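Local coordinates for protein ASCH domain (Vibrio cholerae TMA 21, PDB 3S9X) that is of unknown function but belongs to the ASCH family of the PUA clan, whose members probably bind RNA, at residues 44-52 / 82-93. Residues are numbered along the deposited sequence; the frame is centred on the assembly and turned at random.
Sequences ANVCADLIL and VTNWDGKPICII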
# COMPACT_ATOMS: atom_id res chain seq x y z
N ALA A 44 1.71 -7.42 -8.98
CA ALA A 44 0.89 -6.20 -8.98
C ALA A 44 -0.57 -6.55 -9.24
O ALA A 44 -1.48 -6.07 -8.62
CB ALA A 44 1.37 -5.20 -9.98
N ASN A 45 -0.77 -7.45 -10.22
CA ASN A 45 -2.13 -7.75 -10.64
C ASN A 45 -2.82 -8.63 -9.63
O ASN A 45 -4.04 -8.46 -9.35
CB ASN A 45 -2.16 -8.31 -12.06
CG ASN A 45 -1.71 -7.26 -13.10
OD1 ASN A 45 -1.59 -6.10 -12.76
ND2 ASN A 45 -1.41 -7.67 -14.34
N VAL A 46 -2.11 -9.64 -9.15
CA VAL A 46 -2.65 -10.50 -8.06
C VAL A 46 -2.99 -9.66 -6.83
O VAL A 46 -4.08 -9.78 -6.25
CB VAL A 46 -1.67 -11.69 -7.74
CG1 VAL A 46 -1.95 -12.26 -6.32
CG2 VAL A 46 -1.74 -12.75 -8.82
N CYS A 47 -2.09 -8.77 -6.44
CA CYS A 47 -2.39 -7.94 -5.25
C CYS A 47 -3.55 -6.97 -5.46
O CYS A 47 -4.33 -6.79 -4.54
CB CYS A 47 -1.18 -7.16 -4.79
SG CYS A 47 -0.03 -8.18 -3.81
N ALA A 48 -3.67 -6.38 -6.65
CA ALA A 48 -4.83 -5.50 -6.85
C ALA A 48 -6.11 -6.30 -6.63
O ALA A 48 -7.08 -5.82 -6.05
CB ALA A 48 -4.79 -4.89 -8.21
N ASP A 49 -6.15 -7.55 -7.14
CA ASP A 49 -7.32 -8.37 -7.01
C ASP A 49 -7.54 -8.86 -5.58
O ASP A 49 -8.68 -8.93 -5.13
CB ASP A 49 -7.22 -9.60 -7.96
CG ASP A 49 -8.53 -10.25 -8.15
OD1 ASP A 49 -9.44 -9.62 -8.69
OD2 ASP A 49 -8.63 -11.41 -7.75
N LEU A 50 -6.48 -9.20 -4.86
CA LEU A 50 -6.60 -9.55 -3.45
C LEU A 50 -7.16 -8.39 -2.69
O LEU A 50 -7.98 -8.56 -1.76
CB LEU A 50 -5.23 -9.94 -2.87
CG LEU A 50 -4.65 -11.27 -3.25
CD1 LEU A 50 -3.21 -11.32 -2.78
CD2 LEU A 50 -5.48 -12.47 -2.71
N ILE A 51 -6.69 -7.16 -3.00
CA ILE A 51 -7.20 -5.99 -2.26
C ILE A 51 -8.69 -5.79 -2.58
O ILE A 51 -9.52 -5.64 -1.69
CB ILE A 51 -6.43 -4.71 -2.59
CG1 ILE A 51 -4.97 -4.85 -2.10
CG2 ILE A 51 -7.08 -3.46 -2.05
CD1 ILE A 51 -3.98 -3.82 -2.56
N LEU A 52 -9.03 -5.84 -3.86
CA LEU A 52 -10.41 -5.73 -4.35
C LEU A 52 -11.34 -6.60 -3.53
O LEU A 52 -12.44 -6.21 -3.13
CB LEU A 52 -10.50 -6.02 -5.86
CG LEU A 52 -11.89 -6.11 -6.50
CD1 LEU A 52 -12.55 -4.70 -6.50
CD2 LEU A 52 -11.76 -6.66 -7.92
N VAL A 82 -5.93 2.09 -6.40
CA VAL A 82 -5.14 0.84 -6.63
C VAL A 82 -5.31 0.47 -8.08
O VAL A 82 -6.41 0.13 -8.50
CB VAL A 82 -5.55 -0.27 -5.68
CG1 VAL A 82 -4.73 -1.56 -5.96
CG2 VAL A 82 -5.51 0.20 -4.22
N THR A 83 -4.25 0.57 -8.85
CA THR A 83 -4.29 0.16 -10.25
C THR A 83 -3.62 -1.21 -10.41
O THR A 83 -2.90 -1.69 -9.51
CB THR A 83 -3.58 1.16 -11.15
OG1 THR A 83 -2.18 1.06 -11.03
CG2 THR A 83 -4.01 2.63 -10.87
N ASN A 84 -3.87 -1.82 -11.56
CA ASN A 84 -3.06 -2.91 -11.97
C ASN A 84 -1.75 -2.42 -12.56
O ASN A 84 -1.43 -1.24 -12.54
CB ASN A 84 -3.85 -3.88 -12.86
CG ASN A 84 -4.14 -3.34 -14.25
OD1 ASN A 84 -3.61 -2.29 -14.65
ND2 ASN A 84 -5.03 -4.06 -14.95
N TRP A 85 -0.93 -3.36 -13.04
CA TRP A 85 0.37 -3.01 -13.58
C TRP A 85 0.32 -1.95 -14.66
O TRP A 85 1.26 -1.16 -14.76
CB TRP A 85 1.03 -4.32 -14.09
CG TRP A 85 2.40 -4.20 -14.69
CD1 TRP A 85 2.71 -4.29 -16.00
CD2 TRP A 85 3.64 -3.99 -14.01
NE1 TRP A 85 4.09 -4.23 -16.18
CE2 TRP A 85 4.67 -4.05 -14.96
CE3 TRP A 85 3.98 -3.81 -12.65
CZ2 TRP A 85 5.99 -3.90 -14.64
CZ3 TRP A 85 5.36 -3.68 -12.33
CH2 TRP A 85 6.32 -3.78 -13.33
N ASP A 86 -0.72 -2.06 -15.46
CA ASP A 86 -0.94 -1.20 -16.59
C ASP A 86 -1.74 0.08 -16.33
O ASP A 86 -2.07 0.78 -17.28
CB ASP A 86 -1.55 -2.03 -17.70
CG ASP A 86 -0.45 -2.87 -18.38
OD1 ASP A 86 0.47 -2.23 -19.00
OD2 ASP A 86 -0.57 -4.09 -18.40
N GLY A 87 -1.91 0.36 -15.05
CA GLY A 87 -2.53 1.60 -14.66
C GLY A 87 -4.06 1.63 -14.69
O GLY A 87 -4.64 2.70 -14.51
N LYS A 88 -4.71 0.54 -15.01
CA LYS A 88 -6.14 0.45 -14.99
C LYS A 88 -6.60 0.50 -13.54
O LYS A 88 -6.17 -0.31 -12.75
CB LYS A 88 -6.65 -0.82 -15.65
CG LYS A 88 -8.17 -0.86 -15.69
CD LYS A 88 -8.68 -2.23 -16.25
CE LYS A 88 -10.20 -2.38 -16.18
NZ LYS A 88 -10.91 -1.12 -16.66
N PRO A 89 -7.49 1.43 -13.20
CA PRO A 89 -8.01 1.43 -11.78
C PRO A 89 -8.78 0.15 -11.46
O PRO A 89 -9.66 -0.23 -12.28
CB PRO A 89 -8.88 2.68 -11.75
CG PRO A 89 -8.29 3.60 -12.82
CD PRO A 89 -7.92 2.61 -13.95
N ILE A 90 -8.46 -0.45 -10.32
CA ILE A 90 -9.18 -1.68 -9.90
C ILE A 90 -10.08 -1.34 -8.67
O ILE A 90 -11.23 -1.75 -8.61
CB ILE A 90 -8.17 -2.76 -9.53
CG1 ILE A 90 -7.28 -3.15 -10.77
CG2 ILE A 90 -8.91 -3.97 -8.90
CD1 ILE A 90 -8.05 -3.55 -11.99
N CYS A 91 -9.56 -0.61 -7.70
CA CYS A 91 -10.34 -0.25 -6.52
C CYS A 91 -9.67 0.98 -5.87
O CYS A 91 -8.64 1.43 -6.29
CB CYS A 91 -10.51 -1.42 -5.57
SG CYS A 91 -8.99 -2.00 -4.83
N ILE A 92 -10.35 1.51 -4.85
CA ILE A 92 -9.82 2.60 -4.08
C ILE A 92 -9.76 2.12 -2.60
O ILE A 92 -10.78 1.61 -2.11
CB ILE A 92 -10.62 3.92 -4.19
CG1 ILE A 92 -10.79 4.29 -5.65
CG2 ILE A 92 -9.96 5.06 -3.40
CD1 ILE A 92 -11.57 5.56 -5.94
N ILE A 93 -8.64 2.37 -1.95
CA ILE A 93 -8.45 2.04 -0.57
C ILE A 93 -8.28 3.27 0.28
O ILE A 93 -7.80 4.30 -0.23
CB ILE A 93 -7.34 1.05 -0.34
CG1 ILE A 93 -5.97 1.60 -0.77
CG2 ILE A 93 -7.62 -0.32 -0.95
CD1 ILE A 93 -4.75 0.77 -0.49
O HOH W 1 -1.60 -3.43 -7.65
O HOH W 2 -0.79 -6.09 -16.71
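Ile51, Ala48 and Asn45, on successive turns of helix 41-52, meet a beta-hairpin in the mixed sheet of this ASCH domain, a PUA-related fold, in different ways. The pair illustrates how one helix can pack on a sheet mainly through apolar side chains and hold the adjoining loop mainly through polar ones. Segment 44-52 runs at 51° to strand 89-93, with their axes 8.0 Å apart. That separation suits the small Ala48, whose CB settles among Val82 CG1, Ile90 CG1 and the carbonyl of Thr83. A classic beta bulge, in which Ile90 and Cys91 both face Val82, turns these two consecutive side chains toward the helix. Ile90 CG2 consequently packs on Leu52 CB, while Leu52 CD1 rests on Cys91 CB. Deeper in, Ile51 holds CG2 anti to its own backbone N, and this methyl meets Cys91 SG at 3.7 Å. The same CG2 presses on Ile93 CG2 at 3.4 Å, tighter than usual for two carbons; on the sheet, Val156 of strand 148-158 touches both isoleucines. Farther along, Ala44 CB touches Trp85 CE3 at 4.0 Å, and the indole also meets the Tyr36 ring.

Polar contacts take over toward the type I turn Asn84-Gly87. Within the loop itself, Asn84 OD1 accepts a hydrogen bond from Lys88 N, which approaches from above the carbonyl plane, and a weak one from Asp86 N. Asn45 and two waters make the link to the helix. One water bridges the carbonyls of Ala44 and Thr83, donating to both. Asn45 uses both ends of its amide, turned 75° from the indole plane: ND2 donates to a second water that reaches Asp86 OD2, and OD1 accepts a nearly straight bond from Trp85 N, 2.8 Å long and in the carbonyl plane.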